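Pectinesterase A (Erwinia chrysanthemi, PDB 2NTP) catalyses hydrolysis of the methyl esters of pectin, releasing methanol, in the first step of plant-tissue maceration and soft rot. Local coordinates at residues D154-S159 with C168-T173; V174-G179 with L190-R195. One frame throughout, in Å; residues are numbered along the deposited sequence.

How the interactions relate
Both contacts are buried, and they lie in series along the chain with centres about 6 Å apart. Interaction 1 joins strand 156-158 and the residue before it to strand 169-172 of a different sheet through one hydroxyl-to-carbonyl bond and a small aliphatic contact. Interaction 2 has no hydrogen bond between its segments and relies on the F176 ring, aliphatic tips and an arginine. A probable backbone bond of 2.7 Å from V191 N to I170 O links the second segments of the two contacts, and another of 2.8 Å from L156 N to F176 O links the first. Each also brings one catalytic aspartate, D154 or D175, to the same galacturonate of chain C.

Interaction 1: D154-S159 with C168-T173; sequences DTLYVS and CRISGT. With ADA (alpha-D-galactopyranuronic acid), chain C; ADA (alpha-D-galactopyranuronic acid), chain B.
T155 and G172 mark the closest backbone approach, their CA atoms being 6.0 Å apart. T155 stands just before strand 156-158, and G172 ends strand 169-172; the two strands belong to different sheets, and side chains span the gap between them. The one hydrogen bond across the contact runs from T155 OG1 to S171 O, at 2.8 Å, and the same hydroxyl makes a weak second bond to Y152 O. The hydroxyl lies in the plane of the S171 carbonyl, with a C=O to donor angle of 145°. With chi1 at -55°, OG1 sits beside the backbone N of T155 and opposite its carbonyl carbon, which turns the hydroxyl to S171. Because G172 has no side chain, OG1 also comes within 3.8 Å of G172 CA. The methyl CG2 of T155 flanks the acceptor as well, 3.4 Å from S171 O.

These strands are parts of the right-handed parallel beta-helix of the pectinesterase family: 169-172 is flanked in its sheet by 147-150 and 189-192, whereas 156-158 pairs with 133-135 in another sheet. Their inward side chains meet in the helix interior. L156 and I170 cross obliquely, touching by their terminal methyls, with L156 CD2 3.9 Å from I170 CD1. Extension of I170 at chi2 172° carries CD1 out to that meeting point. L149 and F185 pack against both residues.

D154, the catalytic proton donor, points away from 168-173; its OD1 lies 2.6 Å from O6A of the chain C galacturonate in the substrate groove. Y157 faces the groove too: its ring is stacked with those of Y134 and F178, and its OH comes 3.8 Å from O3 of the chain B galacturonate.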
ATOM      1  N   ASP A 154      -7.694   0.103   0.210  1.00  5.01           N
ATOM      2  CA  ASP A 154      -6.610   0.659   1.042  1.00  5.16           C
ATOM      3  C   ASP A 154      -5.531  -0.370   1.451  1.00  5.06           C
ATOM      4  O   ASP A 154      -4.986  -0.326   2.559  1.00  4.92           O
ATOM      5  CB  ASP A 154      -7.191   1.362   2.296  1.00  5.23           C
ATOM      6  CG  ASP A 154      -7.781   2.736   1.990  1.00  6.74           C
ATOM      7  OD1 ASP A 154      -8.039   3.040   0.807  1.00  9.14           O
ATOM      8  OD2 ASP A 154      -7.988   3.522   2.940  1.00  7.06           O
ATOM      9  N   THR A 155      -5.199  -1.282   0.544  1.00  4.90           N
ATOM     10  CA  THR A 155      -4.217  -2.338   0.847  1.00  4.76           C
ATOM     11  C   THR A 155      -2.893  -1.826   1.440  1.00  5.09           C
ATOM     12  O   THR A 155      -2.439  -2.333   2.465  1.00  5.11           O
ATOM     13  CB  THR A 155      -3.929  -3.180  -0.408  1.00  4.52           C
ATOM     14  OG1 THR A 155      -5.172  -3.686  -0.916  1.00  4.35           O
ATOM     15  CG2 THR A 155      -2.976  -4.350  -0.084  1.00  5.23           C
ATOM     16  N   LEU A 156      -2.293  -0.835   0.784  1.00  5.05           N
ATOM     17  CA  LEU A 156      -0.984  -0.301   1.176  1.00  5.06           C
ATOM     18  C   LEU A 156      -1.053   1.186   1.511  1.00  5.30           C
ATOM     19  O   LEU A 156      -1.361   2.012   0.646  1.00  5.27           O
ATOM     20  CB  LEU A 156       0.049  -0.539   0.075  1.00  5.57           C
ATOM     21  CG  LEU A 156       1.436   0.069   0.328  1.00  4.49           C
ATOM     22  CD1 LEU A 156       2.064  -0.458   1.631  1.00  5.16           C
ATOM     23  CD2 LEU A 156       2.360  -0.190  -0.868  1.00  4.85           C
ATOM     24  N   TYR A 157      -0.737   1.501   2.766  1.00  5.82           N
ATOM     25  CA  TYR A 157      -0.783   2.861   3.299  1.00  6.48           C
ATOM     26  C   TYR A 157       0.666   3.289   3.506  1.00  6.92           C
ATOM     27  O   TYR A 157       1.324   2.816   4.426  1.00  6.97           O
ATOM     28  CB  TYR A 157      -1.535   2.849   4.640  1.00  7.02           C
ATOM     29  CG  TYR A 157      -1.962   4.197   5.221  1.00  7.23           C
ATOM     30  CD1 TYR A 157      -1.517   5.409   4.687  1.00  7.96           C
ATOM     31  CD2 TYR A 157      -2.814   4.245   6.329  1.00  8.39           C
ATOM     32  CE1 TYR A 157      -1.914   6.637   5.242  1.00  8.19           C
ATOM     33  CE2 TYR A 157      -3.209   5.459   6.891  1.00  9.17           C
ATOM     34  CZ  TYR A 157      -2.765   6.645   6.342  1.00  9.15           C
ATOM     35  OH  TYR A 157      -3.164   7.840   6.905  1.00 10.40           O
ATOM     36  N   VAL A 158       1.171   4.150   2.628  1.00  7.35           N
ATOM     37  CA  VAL A 158       2.548   4.630   2.728  1.00  8.02           C
ATOM     38  C   VAL A 158       2.590   6.102   3.147  1.00  8.74           C
ATOM     39  O   VAL A 158       2.256   6.989   2.364  1.00  8.78           O
ATOM     40  CB  VAL A 158       3.356   4.388   1.415  1.00  7.85           C
ATOM     41  CG1 VAL A 158       3.829   2.934   1.334  1.00  8.07           C
ATOM     42  CG2 VAL A 158       2.530   4.749   0.181  1.00  7.85           C
ATOM     43  N   SER A 159       2.989   6.341   4.396  1.00  9.87           N
ATOM     44  CA  SER A 159       3.098   7.696   4.938  1.00 11.03           C
ATOM     45  C   SER A 159       4.547   8.013   5.323  1.00 11.82           C
ATOM     46  O   SER A 159       5.408   7.145   5.264  1.00 12.76           O
ATOM     47  CB  SER A 159       2.171   7.841   6.151  1.00 11.16           C
ATOM     48  OG  SER A 159       2.077   9.188   6.584  1.00 11.42           O
ATOM     49  N   CYS A 168       7.610  -7.210  -6.375  0.50  5.67           N
ATOM     50  CA  CYS A 168       6.505  -7.330  -5.451  0.50  5.03           C
ATOM     51  C   CYS A 168       5.177  -7.594  -6.155  0.50  4.83           C
ATOM     52  O   CYS A 168       5.057  -7.416  -7.368  0.50  4.27           O
ATOM     53  CB  CYS A 168       6.444  -6.085  -4.558  0.50  5.11           C
ATOM     54  SG  CYS A 168       5.601  -4.627  -5.225  0.50  4.59           S
ATOM     55  N   ARG A 169       4.198  -8.067  -5.387  1.00  4.83           N
ATOM     56  CA  ARG A 169       2.817  -8.142  -5.854  1.00  5.45           C
ATOM     57  C   ARG A 169       1.965  -7.336  -4.894  1.00  5.21           C
ATOM     58  O   ARG A 169       2.098  -7.472  -3.679  1.00  5.03           O
ATOM     59  CB  ARG A 169       2.322  -9.594  -5.922  1.00  5.53           C
ATOM     60  CG  ARG A 169       0.954  -9.775  -6.616  1.00  6.68           C
ATOM     61  CD  ARG A 169       0.413 -11.185  -6.369  1.00  6.09           C
ATOM     62  NE  ARG A 169      -0.829 -11.500  -7.092  1.00  6.92           N
ATOM     63  CZ  ARG A 169      -2.062 -11.378  -6.595  1.00  6.73           C
ATOM     64  NH1 ARG A 169      -2.261 -10.908  -5.365  1.00  6.24           N
ATOM     65  NH2 ARG A 169      -3.110 -11.709  -7.347  1.00  7.43           N
ATOM     66  N   ILE A 170       1.117  -6.466  -5.437  1.00  5.23           N
ATOM     67  CA  ILE A 170       0.168  -5.708  -4.617  1.00  5.26           C
ATOM     68  C   ILE A 170      -1.198  -5.770  -5.286  1.00  4.89           C
ATOM     69  O   ILE A 170      -1.328  -5.424  -6.456  1.00  4.89           O
ATOM     70  CB  ILE A 170       0.599  -4.227  -4.420  1.00  4.99           C
ATOM     71  CG1 ILE A 170       2.025  -4.143  -3.847  1.00  6.32           C
ATOM     72  CG2 ILE A 170      -0.406  -3.499  -3.514  1.00  5.62           C
ATOM     73  CD1 ILE A 170       2.625  -2.734  -3.792  1.00  6.37           C
ATOM     74  N   SER A 171      -2.202  -6.228  -4.543  1.00  4.84           N
ATOM     75  CA  SER A 171      -3.555  -6.352  -5.069  1.00  4.87           C
ATOM     76  C   SER A 171      -4.521  -5.474  -4.294  1.00  5.01           C
ATOM     77  O   SER A 171      -4.303  -5.180  -3.113  1.00  5.26           O
ATOM     78  CB  SER A 171      -4.028  -7.809  -5.015  1.00  5.15           C
ATOM     79  OG  SER A 171      -4.327  -8.206  -3.693  1.00  5.31           O
ATOM     80  N   GLY A 172      -5.597  -5.070  -4.965  1.00  4.92           N
ATOM     81  CA  GLY A 172      -6.631  -4.271  -4.325  1.00  4.91           C
ATOM     82  C   GLY A 172      -7.648  -3.695  -5.287  1.00  4.83           C
ATOM     83  O   GLY A 172      -7.664  -4.016  -6.480  1.00  5.06           O
ATOM     84  N   THR A 173      -8.493  -2.823  -4.751  1.00  4.47           N
ATOM     85  CA  THR A 173      -9.573  -2.212  -5.518  1.00  4.49           C
ATOM     86  C   THR A 173      -9.486  -0.685  -5.445  1.00  4.50           C
ATOM     87  O   THR A 173      -8.921  -0.040  -6.339  1.00  4.67           O
ATOM     88  CB  THR A 173     -10.943  -2.710  -5.013  1.00  4.56           C
ATOM     89  OG1 THR A 173     -11.003  -2.556  -3.592  1.00  4.80           O
ATOM     90  CG2 THR A 173     -11.135  -4.192  -5.350  1.00  4.98           C
TER
HETATM   91  C1  ADA C   3     -13.661   6.430   1.196  1.00 13.01           C
HETATM   92  C2  ADA C   3     -13.576   7.800   1.860  1.00 12.40           C
HETATM   93  C3  ADA C   3     -12.416   8.598   1.260  1.00 12.91           C
HETATM   94  C4  ADA C   3     -11.122   7.783   1.334  1.00 12.20           C
HETATM   95  C5  ADA C   3     -11.328   6.449   0.613  1.00 12.63           C
HETATM   96  C6  ADA C   3     -10.112   5.559   0.629  1.00 13.13           C
HETATM   97  O2  ADA C   3     -14.819   8.488   1.675  1.00 13.31           O
HETATM   98  O3  ADA C   3     -12.276   9.848   1.950  1.00 13.63           O
HETATM   99  O4  ADA C   3     -10.810   7.513   2.706  1.00 11.38           O
HETATM  100  O5  ADA C   3     -12.403   5.753   1.262  1.00 11.86           O
HETATM  101  O6B ADA C   3      -8.972   6.018   0.365  1.00 14.32           O
HETATM  102  O6A ADA C   3     -10.307   4.357   0.900  1.00 13.96           O
HETATM  103  C1  ADA B   5      -8.890   9.966   7.677  1.00 16.32           C
HETATM  104  C2  ADA B   5      -7.644  10.844   7.803  1.00 16.69           C
HETATM  105  C3  ADA B   5      -6.373   9.992   7.791  1.00 17.80           C
HETATM  106  C4  ADA B   5      -6.454   8.867   8.829  1.00 18.88           C
HETATM  107  C5  ADA B   5      -7.737   8.065   8.613  1.00 18.26           C
HETATM  108  C6  ADA B   5      -7.895   6.973   9.638  1.00 18.91           C
HETATM  109  O2  ADA B   5      -7.629  11.764   6.709  1.00 16.06           O
HETATM  110  O3  ADA B   5      -5.213  10.815   8.004  1.00 18.22           O
HETATM  111  O4  ADA B   5      -6.478   9.404  10.159  1.00 21.91           O
HETATM  112  O5  ADA B   5      -8.873   8.940   8.676  1.00 17.16           O
HETATM  113  O6B ADA B   5      -6.910   6.257   9.923  1.00 17.60           O
HETATM  114  O6A ADA B   5      -9.016   6.822  10.164  1.00 20.30           O

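Interaction 2: V174-G179 with L190-R195; sequences VDFIFG and LVSRYR. With ADA (alpha-D-galactopyranuronic acid), chain C.
F176 presents its ring to the backbone of L190 and V191, and it has more surface buried here than any other residue of the two segments. Its chi1 of 70° places CG between the backbone N and the carbonyl carbon, directing the ring at strand 189-192. CZ reaches V191 O at 3.8 Å, approaching obliquely, while S192 OG lies at the ring edge near its plane, 4.2 Å from CE2. On the CE1 side, L190 CB lies 4.4 Å from that ring atom, a looser apolar contact. No hydrogen bond joins the segments, so this part of the contact is van der Waals packing; the nearest CA atoms, of F176 and S192, are 8.9 Å apart.

L190 is second in buried area and meets I177 nearly at a right angle. I177 CD1 comes to 4.0 Å from L190 CD2 and only slightly farther from CD1, so one methyl of the isoleucine faces both branches of the leucine. I170 extends the apolar cluster by touching both F176 and L190. In the right-handed parallel beta-helix, these residues fill the interior where the chain turns a corner at 175-177, passing from the sheet of strand 169-172 to that of 178-179.

Nearer the substrate groove, R195 reaches back to V174: bends at chi2 (-81°) and chi3 (-57°) fold the arginine chain and bring NH1 to 3.5 Å from V174 CG2, at a slant to the guanidinium. NE forms a salt bridge to D197, NH1 bonds to S204 O, and NH2 to a galacturonate carboxylate of the bound oligosaccharide. Beside V174, the nucleophile D175 sets OD2 2.6 Å from O6B of the chain C galacturonate; its OD1 is salt-bridged to R243 NE.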
ATOM      1  N   VAL A 174     -10.010  -0.116  -4.364  1.00  4.51           N
ATOM      2  CA  VAL A 174     -10.082   1.339  -4.212  1.00  4.94           C
ATOM      3  C   VAL A 174      -8.879   1.872  -3.443  1.00  4.97           C
ATOM      4  O   VAL A 174      -8.662   1.499  -2.288  1.00  4.92           O
ATOM      5  CB  VAL A 174     -11.397   1.757  -3.491  1.00  4.94           C
ATOM      6  CG1 VAL A 174     -11.346   3.226  -3.042  1.00  5.82           C
ATOM      7  CG2 VAL A 174     -12.607   1.502  -4.387  1.00  5.93           C
ATOM      8  N   ASP A 175      -8.106   2.747  -4.093  1.00  5.29           N
ATOM      9  CA  ASP A 175      -7.002   3.459  -3.448  1.00  5.35           C
ATOM     10  C   ASP A 175      -6.017   2.490  -2.797  1.00  5.33           C
ATOM     11  O   ASP A 175      -5.624   2.684  -1.642  1.00  5.64           O
ATOM     12  CB  ASP A 175      -7.537   4.463  -2.400  1.00  5.53           C
ATOM     13  CG  ASP A 175      -8.473   5.514  -2.996  1.00  5.97           C
ATOM     14  OD1 ASP A 175      -8.615   5.575  -4.228  1.00  6.01           O
ATOM     15  OD2 ASP A 175      -9.073   6.294  -2.217  1.00  7.12           O
ATOM     16  N   PHE A 176      -5.627   1.436  -3.520  1.00  4.99           N
ATOM     17  CA  PHE A 176      -4.888   0.354  -2.861  1.00  5.23           C
ATOM     18  C   PHE A 176      -3.406   0.633  -2.598  1.00  4.85           C
ATOM     19  O   PHE A 176      -2.745  -0.127  -1.890  1.00  5.12           O
ATOM     20  CB  PHE A 176      -5.206  -1.057  -3.410  1.00  5.37           C
ATOM     21  CG  PHE A 176      -4.701  -1.348  -4.809  1.00  6.10           C
ATOM     22  CD1 PHE A 176      -3.398  -1.805  -5.020  1.00  6.62           C
ATOM     23  CD2 PHE A 176      -5.564  -1.258  -5.906  1.00  6.42           C
ATOM     24  CE1 PHE A 176      -2.941  -2.128  -6.311  1.00  5.89           C
ATOM     25  CE2 PHE A 176      -5.124  -1.588  -7.202  1.00  5.83           C
ATOM     26  CZ  PHE A 176      -3.810  -2.016  -7.404  1.00  6.18           C
ATOM     27  N   ILE A 177      -2.905   1.732  -3.158  1.00  4.41           N
ATOM     28  CA  ILE A 177      -1.645   2.328  -2.719  1.00  4.35           C
ATOM     29  C   ILE A 177      -1.976   3.780  -2.454  1.00  4.62           C
ATOM     30  O   ILE A 177      -2.335   4.504  -3.375  1.00  4.30           O
ATOM     31  CB  ILE A 177      -0.527   2.250  -3.784  1.00  4.43           C
ATOM     32  CG1 ILE A 177      -0.254   0.795  -4.185  1.00  4.47           C
ATOM     33  CG2 ILE A 177       0.750   2.920  -3.255  1.00  4.23           C
ATOM     34  CD1 ILE A 177       0.600   0.646  -5.454  1.00  4.81           C
ATOM     35  N   PHE A 178      -1.877   4.205  -1.200  1.00  4.67           N
ATOM     36  CA  PHE A 178      -2.289   5.570  -0.850  1.00  5.18           C
ATOM     37  C   PHE A 178      -1.428   6.154   0.259  1.00  5.37           C
ATOM     38  O   PHE A 178      -0.795   5.418   1.023  1.00  5.44           O
ATOM     39  CB  PHE A 178      -3.784   5.615  -0.470  1.00  5.59           C
ATOM     40  CG  PHE A 178      -4.102   5.007   0.875  1.00  5.64           C
ATOM     41  CD1 PHE A 178      -4.005   3.631   1.076  1.00  5.65           C
ATOM     42  CD2 PHE A 178      -4.514   5.812   1.939  1.00  6.07           C
ATOM     43  CE1 PHE A 178      -4.289   3.067   2.317  1.00  6.15           C
ATOM     44  CE2 PHE A 178      -4.821   5.255   3.184  1.00  5.76           C
ATOM     45  CZ  PHE A 178      -4.711   3.882   3.371  1.00  6.45           C
ATOM     46  N   GLY A 179      -1.409   7.482   0.342  1.00  5.40           N
ATOM     47  CA  GLY A 179      -0.665   8.156   1.403  1.00  6.06           C
ATOM     48  C   GLY A 179       0.322   9.181   0.882  1.00  6.27           C
ATOM     49  O   GLY A 179       0.395   9.442  -0.320  1.00  6.24           O
ATOM     50  N   LEU A 190       0.955  -4.908 -10.055  1.00  6.97           N
ATOM     51  CA  LEU A 190      -0.126  -4.211  -9.367  1.00  6.48           C
ATOM     52  C   LEU A 190      -1.435  -4.752  -9.913  1.00  6.36           C
ATOM     53  O   LEU A 190      -1.755  -4.557 -11.091  1.00  6.28           O
ATOM     54  CB  LEU A 190      -0.012  -2.694  -9.564  1.00  6.52           C
ATOM     55  CG  LEU A 190       1.335  -2.048  -9.182  1.00  6.81           C
ATOM     56  CD1 LEU A 190       1.273  -0.536  -9.353  1.00  8.25           C
ATOM     57  CD2 LEU A 190       1.782  -2.400  -7.757  1.00  7.60           C
ATOM     58  N   VAL A 191      -2.173  -5.449  -9.052  1.00  6.06           N
ATOM     59  CA  VAL A 191      -3.287  -6.296  -9.474  1.00  6.11           C
ATOM     60  C   VAL A 191      -4.638  -5.685  -9.098  1.00  6.18           C
ATOM     61  O   VAL A 191      -4.996  -5.630  -7.921  1.00  5.76           O
ATOM     62  CB  VAL A 191      -3.150  -7.734  -8.887  1.00  5.86           C
ATOM     63  CG1 VAL A 191      -4.253  -8.647  -9.409  1.00  6.49           C
ATOM     64  CG2 VAL A 191      -1.763  -8.321  -9.202  1.00  7.31           C
ATOM     65  N   SER A 192      -5.372  -5.226 -10.113  1.00  6.26           N
ATOM     66  CA  SER A 192      -6.710  -4.654  -9.928  1.00  6.58           C
ATOM     67  C   SER A 192      -7.742  -5.768  -9.820  1.00  6.53           C
ATOM     68  O   SER A 192      -7.847  -6.621 -10.715  1.00  6.88           O
ATOM     69  CB  SER A 192      -7.071  -3.741 -11.098  1.00  6.92           C
ATOM     70  OG  SER A 192      -6.286  -2.570 -11.107  1.00  8.46           O
ATOM     71  N   ARG A 193      -8.516  -5.739  -8.744  1.00  5.91           N
ATOM     72  CA  ARG A 193      -9.398  -6.853  -8.410  1.00  5.71           C
ATOM     73  C   ARG A 193     -10.833  -6.670  -8.888  1.00  5.90           C
ATOM     74  O   ARG A 193     -11.335  -5.544  -9.033  1.00  6.06           O
ATOM     75  CB  ARG A 193      -9.346  -7.141  -6.904  1.00  5.48           C
ATOM     76  CG  ARG A 193      -7.925  -7.416  -6.398  1.00  4.50           C
ATOM     77  CD  ARG A 193      -7.915  -7.866  -4.945  1.00  5.34           C
ATOM     78  NE  ARG A 193      -8.274  -9.280  -4.796  1.00  5.49           N
ATOM     79  CZ  ARG A 193      -8.189  -9.957  -3.653  1.00  5.95           C
ATOM     80  NH1 ARG A 193      -7.762  -9.354  -2.550  1.00  5.75           N
ATOM     81  NH2 ARG A 193      -8.529 -11.242  -3.617  1.00  6.57           N
ATOM     82  N   TYR A 194     -11.487  -7.800  -9.127  1.00  6.45           N
ATOM     83  CA  TYR A 194     -12.874  -7.828  -9.565  1.00  7.31           C
ATOM     84  C   TYR A 194     -13.824  -7.315  -8.479  1.00  7.46           C
ATOM     85  O   TYR A 194     -13.686  -7.659  -7.301  1.00  7.46           O
ATOM     86  CB  TYR A 194     -13.247  -9.254  -9.972  1.00  7.70           C
ATOM     87  CG  TYR A 194     -14.706  -9.415 -10.326  1.00  8.35           C
ATOM     88  CD1 TYR A 194     -15.219  -8.879 -11.511  1.00  9.39           C
ATOM     89  CD2 TYR A 194     -15.573 -10.092  -9.476  1.00  9.28           C
ATOM     90  CE1 TYR A 194     -16.562  -9.019 -11.839  1.00 10.38           C
ATOM     91  CE2 TYR A 194     -16.918 -10.236  -9.798  1.00 10.26           C
ATOM     92  CZ  TYR A 194     -17.403  -9.695 -10.978  1.00  9.99           C
ATOM     93  OH  TYR A 194     -18.737  -9.833 -11.306  1.00 11.57           O
ATOM     94  N   ARG A 195     -14.784  -6.486  -8.887  1.00  7.90           N
ATOM     95  CA  ARG A 195     -15.807  -5.952  -7.986  1.00  8.57           C
ATOM     96  C   ARG A 195     -17.182  -6.481  -8.372  1.00  8.81           C
ATOM     97  O   ARG A 195     -17.788  -5.990  -9.325  1.00  8.80           O
ATOM     98  CB  ARG A 195     -15.851  -4.420  -8.056  1.00  8.68           C
ATOM     99  CG  ARG A 195     -14.637  -3.687  -7.486  1.00  9.71           C
ATOM    100  CD  ARG A 195     -14.680  -3.566  -5.962  1.00 10.05           C
ATOM    101  NE  ARG A 195     -15.871  -2.905  -5.418  1.00  9.91           N
ATOM    102  CZ  ARG A 195     -16.001  -1.589  -5.232  1.00 10.03           C
ATOM    103  NH1 ARG A 195     -15.036  -0.752  -5.591  1.00  9.29           N
ATOM    104  NH2 ARG A 195     -17.122  -1.099  -4.706  1.00  9.77           N
TER
HETATM  105  C1  ADA C   3     -13.661   6.430   1.196  1.00 13.01           C
HETATM  106  C2  ADA C   3     -13.576   7.800   1.860  1.00 12.40           C
HETATM  107  C3  ADA C   3     -12.416   8.598   1.260  1.00 12.91           C
HETATM  108  C4  ADA C   3     -11.122   7.783   1.334  1.00 12.20           C
HETATM  109  C5  ADA C   3     -11.328   6.449   0.613  1.00 12.63           C
HETATM  110  C6  ADA C   3     -10.112   5.559   0.629  1.00 13.13           C
HETATM  111  O2  ADA C   3     -14.819   8.488   1.675  1.00 13.31           O
HETATM  112  O3  ADA C   3     -12.276   9.848   1.950  1.00 13.63           O
HETATM  113  O4  ADA C   3     -10.810   7.513   2.706  1.00 11.38           O
HETATM  114  O5  ADA C   3     -12.403   5.753   1.262  1.00 11.86           O
HETATM  115  O6B ADA C   3      -8.972   6.018   0.365  1.00 14.32           O
HETATM  116  O6A ADA C   3     -10.307   4.357   0.900  1.00 13.96           O